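Local coordinates for uncharacterized protein (Neisseria meningitidis serogroup B, PDB 3NYM) that is of unknown function, a largely helical protein of an uncharacterised family, at residues V17-Q21 and G22-T26. Residues are numbered along the deposited sequence; the frame is centred on the assembly and turned at random.
Sequences VGLYQ and GFDLT
Phe23 has CG between its backbone N and carbonyl carbon (chi1 57°), which turns the ring back over Gly18. Gln21 has CG beside its own N (chi1 -55°), and its extended chain runs alongside that ring. Gly18 O lies over the centre of one face of the Phe23 ring, 3.7 Å above its plane. Gly18 CA approaches Phe23 CE1 to 3.6 Å, so the backbone of Gly18 itself meets the ring. The Gln21 amide stands almost perpendicular to the ring, with OE1 3.6 Å from Phe23 CE2. The helix ends in a Schellman motif, with Gly22 at C-prime and positive phi (89°). Phe23 N gives a nearly straight bond to Gly18 O (3.3 Å), and Gly22 N bonds to Leu19 O (3.0 Å). Gly18 O also accepts from Gln21 N, so two bonds grip this oxygen. Leu19, which is exposed, packs CD2 on Asp24 CB at 3.9 Å. Asp24 OD1 then accepts from Thr26 N (2.9 Å) in an Asx turn. The motif carries the chain from helix 13-20 into the loop before helix 28-31. Phe23 packs against Leu111 of helix 83-113, and Gln21 NE2 bonds to Leu111 O near that helix's C-terminal end.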
ATOM      1  N   VAL A  17      14.568 -17.141  -3.295  1.00 27.24           N
ATOM      2  CA  VAL A  17      14.222 -17.264  -4.708  1.00 32.66           C
ATOM      3  C   VAL A  17      15.368 -16.739  -5.566  1.00 28.93           C
ATOM      4  O   VAL A  17      15.744 -17.344  -6.574  1.00 30.82           O
ATOM      5  CB  VAL A  17      12.921 -16.508  -5.040  1.00 32.00           C
ATOM      6  CG1 VAL A  17      12.645 -16.556  -6.537  1.00 29.05           C
ATOM      7  CG2 VAL A  17      11.760 -17.101  -4.259  1.00 30.29           C
ATOM      8  N   GLY A  18      15.931 -15.613  -5.152  1.00 26.63           N
ATOM      9  CA  GLY A  18      17.079 -15.048  -5.832  1.00 27.05           C
ATOM     10  C   GLY A  18      18.243 -16.020  -5.913  1.00 31.58           C
ATOM     11  O   GLY A  18      18.927 -16.103  -6.941  1.00 33.48           O
ATOM     12  N   LEU A  19      18.479 -16.760  -4.834  1.00 27.24           N
ATOM     13  CA  LEU A  19      19.613 -17.687  -4.795  1.00 29.33           C
ATOM     14  C   LEU A  19      19.456 -18.797  -5.832  1.00 30.86           C
ATOM     15  O   LEU A  19      20.443 -19.259  -6.403  1.00 31.08           O
ATOM     16  CB  LEU A  19      19.806 -18.280  -3.396  1.00 25.62           C
ATOM     17  CG  LEU A  19      20.199 -17.276  -2.313  1.00 33.00           C
ATOM     18  CD1 LEU A  19      20.149 -17.915  -0.933  1.00 36.60           C
ATOM     19  CD2 LEU A  19      21.582 -16.700  -2.602  1.00 37.21           C
ATOM     20  N   TYR A  20      18.223 -19.229  -6.080  1.00 26.66           N
ATOM     21  CA  TYR A  20      17.994 -20.215  -7.134  1.00 31.54           C
ATOM     22  C   TYR A  20      18.431 -19.649  -8.479  1.00 33.57           C
ATOM     23  O   TYR A  20      18.826 -20.384  -9.378  1.00 30.37           O
ATOM     24  CB  TYR A  20      16.528 -20.684  -7.162  1.00 30.02           C
ATOM     25  CG  TYR A  20      16.256 -21.713  -6.089  1.00 30.47           C
ATOM     26  CD1 TYR A  20      16.641 -23.040  -6.268  1.00 34.93           C
ATOM     27  CD2 TYR A  20      15.668 -21.355  -4.881  1.00 28.77           C
ATOM     28  CE1 TYR A  20      16.432 -23.987  -5.283  1.00 35.20           C
ATOM     29  CE2 TYR A  20      15.453 -22.299  -3.881  1.00 32.90           C
ATOM     30  CZ  TYR A  20      15.836 -23.613  -4.090  1.00 39.00           C
ATOM     31  OH  TYR A  20      15.626 -24.562  -3.108  1.00 41.44           O
ATOM     32  N   GLN A  21      18.392 -18.330  -8.600  1.00 31.00           N
ATOM     33  CA  GLN A  21      18.742 -17.673  -9.858  1.00 32.89           C
ATOM     34  C   GLN A  21      20.210 -17.283  -9.915  1.00 32.57           C
ATOM     35  O   GLN A  21      20.647 -16.618 -10.851  1.00 39.95           O
ATOM     36  CB  GLN A  21      17.842 -16.450 -10.102  1.00 27.02           C
ATOM     37  CG  GLN A  21      16.377 -16.792 -10.065  1.00 28.78           C
ATOM     38  CD  GLN A  21      15.483 -15.652 -10.485  1.00 36.79           C
ATOM     39  OE1 GLN A  21      15.945 -14.630 -10.993  1.00 41.84           O
ATOM     40  NE2 GLN A  21      14.185 -15.828 -10.294  1.00 33.79           N
ATOM     41  N   GLY A  22      20.967 -17.687  -8.903  1.00 32.78           N
ATOM     42  CA  GLY A  22      22.406 -17.501  -8.920  1.00 39.52           C
ATOM     43  C   GLY A  22      22.922 -16.195  -8.342  1.00 40.46           C
ATOM     44  O   GLY A  22      24.087 -15.843  -8.554  1.00 37.08           O
ATOM     45  N   PHE A  23      22.082 -15.472  -7.607  1.00 35.19           N
ATOM     46  CA  PHE A  23      22.552 -14.256  -6.940  1.00 35.46           C
ATOM     47  C   PHE A  23      22.067 -14.132  -5.494  1.00 31.81           C
ATOM     48  O   PHE A  23      21.072 -14.732  -5.102  1.00 31.91           O
ATOM     49  CB  PHE A  23      22.224 -12.995  -7.753  1.00 29.20           C
ATOM     50  CG  PHE A  23      20.765 -12.821  -8.047  1.00 33.37           C
ATOM     51  CD1 PHE A  23      19.914 -12.263  -7.108  1.00 32.54           C
ATOM     52  CD2 PHE A  23      20.240 -13.209  -9.272  1.00 38.20           C
ATOM     53  CE1 PHE A  23      18.566 -12.105  -7.381  1.00 35.33           C
ATOM     54  CE2 PHE A  23      18.889 -13.049  -9.550  1.00 34.74           C
ATOM     55  CZ  PHE A  23      18.057 -12.498  -8.605  1.00 37.70           C
ATOM     56  N   ASP A  24      22.805 -13.352  -4.714  1.00 30.99           N
ATOM     57  CA  ASP A  24      22.569 -13.211  -3.279  1.00 37.21           C
ATOM     58  C   ASP A  24      22.175 -11.777  -2.977  1.00 32.40           C
ATOM     59  O   ASP A  24      23.033 -10.902  -2.914  1.00 29.26           O
ATOM     60  CB  ASP A  24      23.846 -13.557  -2.502  1.00 40.08           C
ATOM     61  CG  ASP A  24      23.671 -13.436  -0.995  1.00 43.09           C
ATOM     62  OD1 ASP A  24      22.618 -12.943  -0.539  1.00 36.29           O
ATOM     63  OD2 ASP A  24      24.595 -13.833  -0.261  1.00 46.77           O
ATOM     64  N   LEU A  25      20.883 -11.537  -2.783  1.00 28.12           N
ATOM     65  CA  LEU A  25      20.382 -10.172  -2.617  1.00 30.50           C
ATOM     66  C   LEU A  25      20.902  -9.505  -1.349  1.00 32.16           C
ATOM     67  O   LEU A  25      20.860  -8.277  -1.229  1.00 33.26           O
ATOM     68  CB  LEU A  25      18.844 -10.137  -2.650  1.00 30.07           C
ATOM     69  CG  LEU A  25      18.235 -10.359  -4.039  1.00 29.12           C
ATOM     70  CD1 LEU A  25      16.714 -10.553  -3.976  1.00 26.59           C
ATOM     71  CD2 LEU A  25      18.610  -9.208  -4.968  1.00 30.09           C
ATOM     72  N   THR A  26      21.392 -10.300  -0.399  1.00 35.49           N
ATOM     73  CA  THR A  26      21.920  -9.719   0.835  1.00 36.45           C
ATOM     74  C   THR A  26      23.233  -8.990   0.598  1.00 35.92           C
ATOM     75  O   THR A  26      23.674  -8.229   1.448  1.00 34.22           O
ATOM     76  CB  THR A  26      22.100 -10.756   1.963  1.00 39.31           C
ATOM     77  OG1 THR A  26      23.116 -11.691   1.604  1.00 37.14           O
ATOM     78  CG2 THR A  26      20.797 -11.507   2.219  1.00 34.38           C
TER